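Local coordinates for ankyrin repeat and SAM domain-containing protein 3 (Homo sapiens, PDB 4NL9) that self-associates into homooligomers through its SAM domain, the part described here, and may take part in vasopressin signalling in the kidney, at residues 5-17 with 24-38. The protein carries 1 engineered substitution. Sequence-based numbering, arbitrary orientation.
Engineered in segment 24-38: Glu36 (natural residue Ile).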
ATOM      1  N   TYR A   5     -15.544 -16.112   0.204  1.00 26.17           N
ATOM      2  CA  TYR A   5     -14.097 -16.237   0.025  1.00 26.20           C
ATOM      3  C   TYR A   5     -13.648 -16.509  -1.406  1.00 27.37           C
ATOM      4  O   TYR A   5     -12.491 -16.860  -1.640  1.00 31.90           O
ATOM      5  CB  TYR A   5     -13.501 -17.274   0.981  1.00 22.96           C
ATOM      6  CG  TYR A   5     -14.038 -17.175   2.387  1.00 24.65           C
ATOM      7  CD1 TYR A   5     -13.877 -16.013   3.132  1.00 26.18           C
ATOM      8  CD2 TYR A   5     -14.705 -18.245   2.973  1.00 23.50           C
ATOM      9  CE1 TYR A   5     -14.369 -15.916   4.418  1.00 23.88           C
ATOM     10  CE2 TYR A   5     -15.200 -18.160   4.267  1.00 26.24           C
ATOM     11  CZ  TYR A   5     -15.027 -16.991   4.983  1.00 26.38           C
ATOM     12  OH  TYR A   5     -15.519 -16.903   6.270  1.00 26.44           O
ATOM     13  N   SER A   6     -14.554 -16.345  -2.362  1.00 30.82           N
ATOM     14  CA  SER A   6     -14.161 -16.417  -3.760  1.00 31.53           C
ATOM     15  C   SER A   6     -13.517 -15.089  -4.153  1.00 32.99           C
ATOM     16  O   SER A   6     -13.656 -14.088  -3.444  1.00 31.63           O
ATOM     17  CB  SER A   6     -15.356 -16.746  -4.656  1.00 32.13           C
ATOM     18  OG  SER A   6     -16.398 -15.802  -4.504  1.00 35.04           O
ATOM     19  N   GLY A   7     -12.799 -15.082  -5.269  1.00 34.12           N
ATOM     20  CA  GLY A   7     -12.132 -13.874  -5.713  1.00 32.58           C
ATOM     21  C   GLY A   7     -13.121 -12.829  -6.190  1.00 32.35           C
ATOM     22  O   GLY A   7     -14.312 -13.108  -6.322  1.00 32.88           O
ATOM     23  N   PRO A   8     -12.628 -11.612  -6.444  1.00 24.37           N
ATOM     24  CA  PRO A   8     -13.465 -10.545  -7.004  1.00 24.55           C
ATOM     25  C   PRO A   8     -13.971 -10.929  -8.392  1.00 24.85           C
ATOM     26  O   PRO A   8     -13.261 -11.593  -9.146  1.00 30.47           O
ATOM     27  CB  PRO A   8     -12.502  -9.354  -7.094  1.00 24.99           C
ATOM     28  CG  PRO A   8     -11.134  -9.956  -7.096  1.00 29.87           C
ATOM     29  CD  PRO A   8     -11.237 -11.177  -6.230  1.00 29.29           C
ATOM     30  N   GLN A   9     -15.192 -10.512  -8.719  1.00 23.66           N
ATOM     31  CA  GLN A   9     -15.812 -10.852  -9.994  1.00 29.27           C
ATOM     32  C   GLN A   9     -15.212 -10.052 -11.151  1.00 27.24           C
ATOM     33  O   GLN A   9     -15.133 -10.536 -12.279  1.00 29.85           O
ATOM     34  CB  GLN A   9     -17.324 -10.610  -9.935  1.00 35.76           C
ATOM     35  CG  GLN A   9     -17.948 -10.866  -8.568  1.00 44.36           C
ATOM     36  CD  GLN A   9     -17.861  -9.660  -7.640  1.00 46.23           C
ATOM     37  OE1 GLN A   9     -17.147  -9.682  -6.633  1.00 34.45           O
ATOM     38  NE2 GLN A   9     -18.596  -8.602  -7.976  1.00 51.63           N
ATOM     39  N   ASP A  10     -14.800  -8.821 -10.861  1.00 21.86           N
ATOM     40  CA  ASP A  10     -14.243  -7.933 -11.880  1.00 18.21           C
ATOM     41  C   ASP A  10     -13.285  -6.932 -11.244  1.00 16.34           C
ATOM     42  O   ASP A  10     -13.069  -6.946 -10.030  1.00 16.98           O
ATOM     43  CB  ASP A  10     -15.343  -7.233 -12.703  1.00 19.07           C
ATOM     44  CG  ASP A  10     -16.318  -6.416 -11.851  1.00 21.44           C
ATOM     45  OD1 ASP A  10     -16.006  -6.022 -10.714  1.00 20.84           O
ATOM     46  OD2 ASP A  10     -17.427  -6.136 -12.354  1.00 29.00           O
ATOM     47  N   LEU A  11     -12.690  -6.067 -12.054  1.00 15.92           N
ATOM     48  CA  LEU A  11     -11.694  -5.157 -11.516  1.00 14.92           C
ATOM     49  C   LEU A  11     -12.301  -4.187 -10.504  1.00 15.71           C
ATOM     50  O   LEU A  11     -11.705  -3.922  -9.467  1.00 16.30           O
ATOM     51  CB  LEU A  11     -10.989  -4.390 -12.638  1.00 16.98           C
ATOM     52  CG  LEU A  11      -9.874  -3.444 -12.189  1.00 15.31           C
ATOM     53  CD1 LEU A  11      -8.791  -4.152 -11.344  1.00 15.14           C
ATOM     54  CD2 LEU A  11      -9.262  -2.780 -13.413  1.00 18.15           C
ATOM     55  N   ALA A  12     -13.495  -3.676 -10.802  1.00 16.14           N
ATOM     56  CA  ALA A  12     -14.142  -2.750  -9.878  1.00 16.92           C
ATOM     57  C   ALA A  12     -14.309  -3.407  -8.511  1.00 17.94           C
ATOM     58  O   ALA A  12     -14.087  -2.777  -7.487  1.00 18.36           O
ATOM     59  CB  ALA A  12     -15.481  -2.301 -10.429  1.00 18.82           C
ATOM     60  N   ALA A  13     -14.658  -4.691  -8.508  1.00 17.89           N
ATOM     61  CA  ALA A  13     -14.830  -5.413  -7.251  1.00 16.84           C
ATOM     62  C   ALA A  13     -13.526  -5.514  -6.462  1.00 19.74           C
ATOM     63  O   ALA A  13     -13.506  -5.321  -5.248  1.00 21.86           O
ATOM     64  CB  ALA A  13     -15.427  -6.798  -7.504  1.00 19.47           C
ATOM     65  N   LEU A  14     -12.431  -5.805  -7.158  1.00 18.26           N
ATOM     66  CA  LEU A  14     -11.137  -5.886  -6.504  1.00 17.93           C
ATOM     67  C   LEU A  14     -10.752  -4.531  -5.919  1.00 16.11           C
ATOM     68  O   LEU A  14     -10.381  -4.442  -4.758  1.00 18.16           O
ATOM     69  CB  LEU A  14     -10.057  -6.396  -7.476  1.00 16.93           C
ATOM     70  CG  LEU A  14      -8.660  -6.667  -6.901  1.00 17.13           C
ATOM     71  CD1 LEU A  14      -7.930  -7.729  -7.714  1.00 16.48           C
ATOM     72  CD2 LEU A  14      -7.810  -5.390  -6.872  1.00 17.46           C
ATOM     73  N   LEU A  15     -10.822  -3.484  -6.739  1.00 14.66           N
ATOM     74  CA  LEU A  15     -10.436  -2.147  -6.298  1.00 17.21           C
ATOM     75  C   LEU A  15     -11.302  -1.664  -5.131  1.00 18.41           C
ATOM     76  O   LEU A  15     -10.807  -0.991  -4.224  1.00 19.30           O
ATOM     77  CB  LEU A  15     -10.492  -1.161  -7.475  1.00 17.82           C
ATOM     78  CG  LEU A  15      -9.478  -1.443  -8.590  1.00 15.38           C
ATOM     79  CD1 LEU A  15      -9.576  -0.415  -9.705  1.00 15.76           C
ATOM     80  CD2 LEU A  15      -8.059  -1.499  -8.044  1.00 18.96           C
ATOM     81  N   GLU A  16     -12.581  -2.018  -5.149  1.00 16.93           N
ATOM     82  CA  GLU A  16     -13.477  -1.645  -4.057  1.00 20.69           C
ATOM     83  C   GLU A  16     -12.992  -2.263  -2.750  1.00 22.55           C
ATOM     84  O   GLU A  16     -12.969  -1.605  -1.703  1.00 22.69           O
ATOM     85  CB  GLU A  16     -14.912  -2.083  -4.342  1.00 21.90           C
ATOM     86  CG  GLU A  16     -15.877  -1.764  -3.210  1.00 25.54           C
ATOM     87  CD  GLU A  16     -17.316  -2.083  -3.555  1.00 41.53           C
ATOM     88  OE1 GLU A  16     -17.548  -2.933  -4.443  1.00 46.90           O
ATOM     89  OE2 GLU A  16     -18.218  -1.477  -2.938  1.00 49.92           O
ATOM     90  N   GLN A  17     -12.588  -3.525  -2.829  1.00 21.87           N
ATOM     91  CA  GLN A  17     -12.139  -4.267  -1.660  1.00 28.06           C
ATOM     92  C   GLN A  17     -10.914  -3.620  -1.020  1.00 25.77           C
ATOM     93  O   GLN A  17     -10.789  -3.589   0.202  1.00 26.28           O
ATOM     94  CB  GLN A  17     -11.856  -5.723  -2.045  1.00 39.55           C
ATOM     95  CG  GLN A  17     -11.855  -6.699  -0.877  1.00 50.66           C
ATOM     96  CD  GLN A  17     -11.829  -8.151  -1.330  1.00 57.23           C
ATOM     97  OE1 GLN A  17     -11.994  -8.449  -2.516  1.00 59.52           O
ATOM     98  NE2 GLN A  17     -11.618  -9.063  -0.386  1.00 58.24           N
ATOM     99  N   LEU A  24      -9.981   3.297 -10.797  1.00 13.65           N
ATOM    100  CA  LEU A  24     -10.660   2.419 -11.746  1.00 13.78           C
ATOM    101  C   LEU A  24     -10.660   2.991 -13.165  1.00 14.45           C
ATOM    102  O   LEU A  24     -10.382   2.280 -14.125  1.00 17.33           O
ATOM    103  CB  LEU A  24     -12.095   2.128 -11.290  1.00 14.24           C
ATOM    104  CG  LEU A  24     -12.953   1.299 -12.261  1.00 14.58           C
ATOM    105  CD1 LEU A  24     -12.396  -0.115 -12.458  1.00 16.16           C
ATOM    106  CD2 LEU A  24     -14.406   1.238 -11.810  1.00 15.10           C
ATOM    107  N   GLN A  25     -10.967   4.275 -13.310  1.00 15.89           N
ATOM    108  CA  GLN A  25     -11.067   4.841 -14.653  1.00 18.57           C
ATOM    109  C   GLN A  25      -9.707   4.927 -15.353  1.00 16.35           C
ATOM    110  O   GLN A  25      -9.635   4.847 -16.576  1.00 17.93           O
ATOM    111  CB  GLN A  25     -11.797   6.189 -14.640  1.00 24.22           C
ATOM    112  CG  GLN A  25     -13.240   6.066 -14.157  1.00 27.32           C
ATOM    113  CD  GLN A  25     -14.144   7.191 -14.642  1.00 35.28           C
ATOM    114  OE1 GLN A  25     -13.784   8.367 -14.582  1.00 39.04           O
ATOM    115  NE2 GLN A  25     -15.328   6.827 -15.127  1.00 38.23           N
ATOM    116  N   VAL A  26      -8.632   5.058 -14.583  1.00 16.43           N
ATOM    117  CA  VAL A  26      -7.299   4.998 -15.170  1.00 15.83           C
ATOM    118  C   VAL A  26      -7.066   3.634 -15.820  1.00 14.38           C
ATOM    119  O   VAL A  26      -6.592   3.545 -16.959  1.00 14.95           O
ATOM    120  CB  VAL A  26      -6.202   5.309 -14.140  1.00 17.46           C
ATOM    121  CG1 VAL A  26      -4.850   4.964 -14.698  1.00 20.41           C
ATOM    122  CG2 VAL A  26      -6.237   6.777 -13.760  1.00 23.43           C
ATOM    123  N   PHE A  27      -7.432   2.564 -15.117  1.00 14.29           N
ATOM    124  CA  PHE A  27      -7.301   1.229 -15.691  1.00 13.99           C
ATOM    125  C   PHE A  27      -8.213   1.041 -16.905  1.00 14.70           C
ATOM    126  O   PHE A  27      -7.786   0.503 -17.936  1.00 15.07           O
ATOM    127  CB  PHE A  27      -7.576   0.145 -14.638  1.00 13.26           C
ATOM    128  CG  PHE A  27      -6.484   0.006 -13.610  1.00 13.03           C
ATOM    129  CD1 PHE A  27      -5.231  -0.463 -13.974  1.00 13.83           C
ATOM    130  CD2 PHE A  27      -6.708   0.346 -12.285  1.00 13.50           C
ATOM    131  CE1 PHE A  27      -4.218  -0.592 -13.040  1.00 13.89           C
ATOM    132  CE2 PHE A  27      -5.699   0.222 -11.342  1.00 14.19           C
ATOM    133  CZ  PHE A  27      -4.443  -0.246 -11.723  1.00 14.55           C
ATOM    134  N   GLU A  28      -9.453   1.511 -16.798  1.00 14.98           N
ATOM    135  CA  GLU A  28     -10.410   1.344 -17.885  1.00 17.57           C
ATOM    136  C   GLU A  28      -9.948   2.049 -19.155  1.00 17.60           C
ATOM    137  O   GLU A  28     -10.129   1.531 -20.257  1.00 19.77           O
ATOM    138  CB  GLU A  28     -11.800   1.825 -17.460  1.00 17.99           C
ATOM    139  CG  GLU A  28     -12.470   0.875 -16.482  1.00 20.76           C
ATOM    140  CD  GLU A  28     -13.850   1.341 -16.058  1.00 22.14           C
ATOM    141  OE1 GLU A  28     -14.160   2.536 -16.245  1.00 27.47           O
ATOM    142  OE2 GLU A  28     -14.627   0.506 -15.542  1.00 27.09           O
ATOM    143  N   GLU A  29      -9.336   3.218 -18.989  1.00 17.06           N
ATOM    144  CA  GLU A  29      -8.848   3.982 -20.136  1.00 18.24           C
ATOM    145  C   GLU A  29      -7.701   3.253 -20.849  1.00 18.18           C
ATOM    146  O   GLU A  29      -7.489   3.441 -22.054  1.00 20.99           O
ATOM    147  CB  GLU A  29      -8.435   5.388 -19.687  1.00 21.01           C
ATOM    148  CG  GLU A  29      -7.895   6.277 -20.791  1.00 25.28           C
ATOM    149  CD  GLU A  29      -8.946   6.616 -21.831  1.00 42.09           C
ATOM    150  OE1 GLU A  29     -10.152   6.568 -21.504  1.00 46.89           O
ATOM    151  OE2 GLU A  29      -8.561   6.928 -22.979  1.00 51.74           O
ATOM    152  N   GLN A  30      -6.976   2.413 -20.109  1.00 17.08           N
ATOM    153  CA  GLN A  30      -5.916   1.595 -20.701  1.00 17.58           C
ATOM    154  C   GLN A  30      -6.386   0.188 -21.082  1.00 18.13           C
ATOM    155  O   GLN A  30      -5.576  -0.687 -21.411  1.00 21.10           O
ATOM    156  CB  GLN A  30      -4.702   1.533 -19.772  1.00 18.93           C
ATOM    157  CG  GLN A  30      -4.130   2.907 -19.442  1.00 19.68           C
ATOM    158  CD  GLN A  30      -3.806   3.708 -20.682  1.00 18.57           C
ATOM    159  OE1 GLN A  30      -4.258   4.853 -20.839  1.00 21.70           O
ATOM    160  NE2 GLN A  30      -3.028   3.113 -21.578  1.00 22.27           N
ATOM    161  N   ASP A  31      -7.699  -0.021 -21.032  1.00 16.07           N
ATOM    162  CA  ASP A  31      -8.303  -1.316 -21.356  1.00 16.55           C
ATOM    163  C   ASP A  31      -7.789  -2.458 -20.477  1.00 20.36           C
ATOM    164  O   ASP A  31      -7.713  -3.609 -20.914  1.00 23.34           O
ATOM    165  CB  ASP A  31      -8.122  -1.651 -22.844  1.00 19.40           C
ATOM    166  CG  ASP A  31      -8.607  -0.537 -23.749  1.00 26.49           C
ATOM    167  OD1 ASP A  31      -9.695   0.018 -23.487  1.00 30.08           O
ATOM    168  OD2 ASP A  31      -7.890  -0.197 -24.710  1.00 31.21           O
ATOM    169  N   VAL A  32      -7.438  -2.127 -19.236  1.00 14.95           N
ATOM    170  CA  VAL A  32      -6.998  -3.115 -18.262  1.00 14.85           C
ATOM    171  C   VAL A  32      -8.203  -3.631 -17.482  1.00 15.33           C
ATOM    172  O   VAL A  32      -8.809  -2.891 -16.702  1.00 17.29           O
ATOM    173  CB  VAL A  32      -5.977  -2.509 -17.275  1.00 15.64           C
ATOM    174  CG1 VAL A  32      -5.648  -3.508 -16.150  1.00 16.63           C
ATOM    175  CG2 VAL A  32      -4.705  -2.084 -18.011  1.00 16.90           C
ATOM    176  N   ASP A  33      -8.571  -4.885 -17.721  1.00 15.93           N
ATOM    177  CA  ASP A  33      -9.614  -5.535 -16.938  1.00 14.65           C
ATOM    178  C   ASP A  33      -8.981  -6.344 -15.813  1.00 14.86           C
ATOM    179  O   ASP A  33      -7.767  -6.276 -15.606  1.00 14.27           O
ATOM    180  CB  ASP A  33     -10.461  -6.449 -17.831  1.00 15.12           C
ATOM    181  CG  ASP A  33      -9.665  -7.596 -18.435  1.00 16.55           C
ATOM    182  OD1 ASP A  33      -8.417  -7.517 -18.515  1.00 17.28           O
ATOM    183  OD2 ASP A  33     -10.287  -8.605 -18.827  1.00 21.65           O
ATOM    184  N   LEU A  34      -9.796  -7.112 -15.101  1.00 14.85           N
ATOM    185  CA  LEU A  34      -9.304  -7.928 -13.986  1.00 14.86           C
ATOM    186  C   LEU A  34      -8.212  -8.902 -14.400  1.00 15.98           C
ATOM    187  O   LEU A  34      -7.172  -8.981 -13.753  1.00 14.65           O
ATOM    188  CB  LEU A  34     -10.447  -8.680 -13.310  1.00 15.30           C
ATOM    189  CG  LEU A  34     -10.019  -9.555 -12.130  1.00 15.41           C
ATOM    190  CD1 LEU A  34      -9.352  -8.734 -11.027  1.00 18.90           C
ATOM    191  CD2 LEU A  34     -11.225 -10.308 -11.581  1.00 19.82           C
ATOM    192  N   ARG A  35      -8.432  -9.625 -15.490  1.00 15.15           N
ATOM    193  CA  ARG A  35      -7.444 -10.597 -15.951  1.00 15.25           C
ATOM    194  C   ARG A  35      -6.083  -9.946 -16.214  1.00 15.81           C
ATOM    195  O   ARG A  35      -5.053 -10.442 -15.744  1.00 14.81           O
ATOM    196  CB  ARG A  35      -7.958 -11.300 -17.202  1.00 17.85           C
ATOM    197  CG  ARG A  35      -7.047 -12.395 -17.700  1.00 20.70           C
ATOM    198  CD  ARG A  35      -7.778 -13.233 -18.737  1.00 26.02           C
ATOM    199  NE  ARG A  35      -6.867 -13.861 -19.690  1.00 42.47           N
ATOM    200  CZ  ARG A  35      -6.501 -13.307 -20.842  1.00 55.30           C
ATOM    201  NH1 ARG A  35      -6.967 -12.111 -21.179  1.00 59.17           N
ATOM    202  NH2 ARG A  35      -5.669 -13.945 -21.655  1.00 57.15           N
ATOM    203  N   GLU A  36      -6.071  -8.831 -16.940  1.00 14.81           N
ATOM    204  CA  GLU A  36      -4.815  -8.141 -17.203  1.00 14.33           C
ATOM    205  C   GLU A  36      -4.235  -7.553 -15.924  1.00 13.99           C
ATOM    206  O   GLU A  36      -3.027  -7.589 -15.721  1.00 15.64           O
ATOM    207  CB  GLU A  36      -4.973  -7.053 -18.271  1.00 14.99           C
ATOM    208  CG  GLU A  36      -3.661  -6.334 -18.562  1.00 17.10           C
ATOM    209  CD  GLU A  36      -3.747  -5.340 -19.704  1.00 25.76           C
ATOM    210  OE1 GLU A  36      -4.859  -5.098 -20.211  1.00 28.53           O
ATOM    211  OE2 GLU A  36      -2.687  -4.799 -20.094  1.00 26.79           O
ATOM    212  N   PHE A  37      -5.090  -7.011 -15.064  1.00 15.65           N
ATOM    213  CA  PHE A  37      -4.617  -6.430 -13.809  1.00 14.55           C
ATOM    214  C   PHE A  37      -3.817  -7.456 -12.993  1.00 15.58           C
ATOM    215  O   PHE A  37      -2.777  -7.135 -12.412  1.00 13.79           O
ATOM    216  CB  PHE A  37      -5.813  -5.891 -13.002  1.00 13.68           C
ATOM    217  CG  PHE A  37      -5.442  -5.349 -11.641  1.00 13.49           C
ATOM    218  CD1 PHE A  37      -5.001  -4.040 -11.500  1.00 13.52           C
ATOM    219  CD2 PHE A  37      -5.537  -6.154 -10.514  1.00 13.67           C
ATOM    220  CE1 PHE A  37      -4.664  -3.537 -10.250  1.00 13.84           C
ATOM    221  CE2 PHE A  37      -5.201  -5.662  -9.254  1.00 15.05           C
ATOM    222  CZ  PHE A  37      -4.767  -4.349  -9.126  1.00 13.79           C
ATOM    223  N   LEU A  38      -4.295  -8.698 -12.973  1.00 14.10           N
ATOM    224  CA  LEU A  38      -3.665  -9.750 -12.184  1.00 15.37           C
ATOM    225  C   LEU A  38      -2.338 -10.224 -12.760  1.00 15.68           C
ATOM    226  O   LEU A  38      -1.636 -11.011 -12.115  1.00 19.29           O
ATOM    227  CB  LEU A  38      -4.631 -10.918 -11.973  1.00 18.04           C
ATOM    228  CG  LEU A  38      -5.858 -10.602 -11.115  1.00 14.84           C
ATOM    229  CD1 LEU A  38      -6.846 -11.759 -11.129  1.00 20.42           C
ATOM    230  CD2 LEU A  38      -5.478 -10.245  -9.666  1.00 18.42           C
TER
HETATM  231  O   HOH W   1     -12.781  -6.668 -14.984  1.00 18.58           O
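Leu11 drives its side chain as a knob into a hole formed by Leu24, Phe27, Leu34 and Phe37, joining the first turn of helix 11-17 to helices 24-29 and 34-37. CG anti to the backbone N (chi1 -177°) carries the branch point into the hole, where the two methyls meet different walls. CD1 lies over one face of the Phe37 ring, 3.9 Å from the ring centroid and 23° off the normal, a CH-pi contact displaced toward the rim. CD2 packs 3.6 Å from Phe27 CB and close to the carbonyl oxygen of Val32. One turn on, Leu14 brings CD2 to 3.5 Å from Phe37 CE2, while its CD1 meets Leu34 CD1 with the two side chains crossing at about a right angle. Leu15 CD1 sits 3.7 Å from Leu24 CA and also touches Phe27 obliquely. Leu24 passes Leu11 in the opposite direction and sets CD2 against Ala12 CB. Leu34 lies against the chain leading into helix 11-17, its CD2 3.4 Å from Pro8 O.

The two aromatic rings also brace one another: Phe37 CD1 lies over a face of Phe27, and Phe27 CE1 meets the edge of Phe37. Behind them, Leu45 of helix 42-48 and Met59 of helix 53-65 touch both rings, tying the contact into the core of the five-helix SAM bundle. Asp10 and Asp33 N-cap helices 11-17 and 34-37 by accepting from Ala13 N and Glu36 N; Glu36 is an engineered residue. One water accepts from both Leu11 N and Leu34 N, each at 3.0 Å. Apolar packing thus holds the segments together without direct hydrogen bonds, and the single water satisfies the two helix-start amides while bridging them.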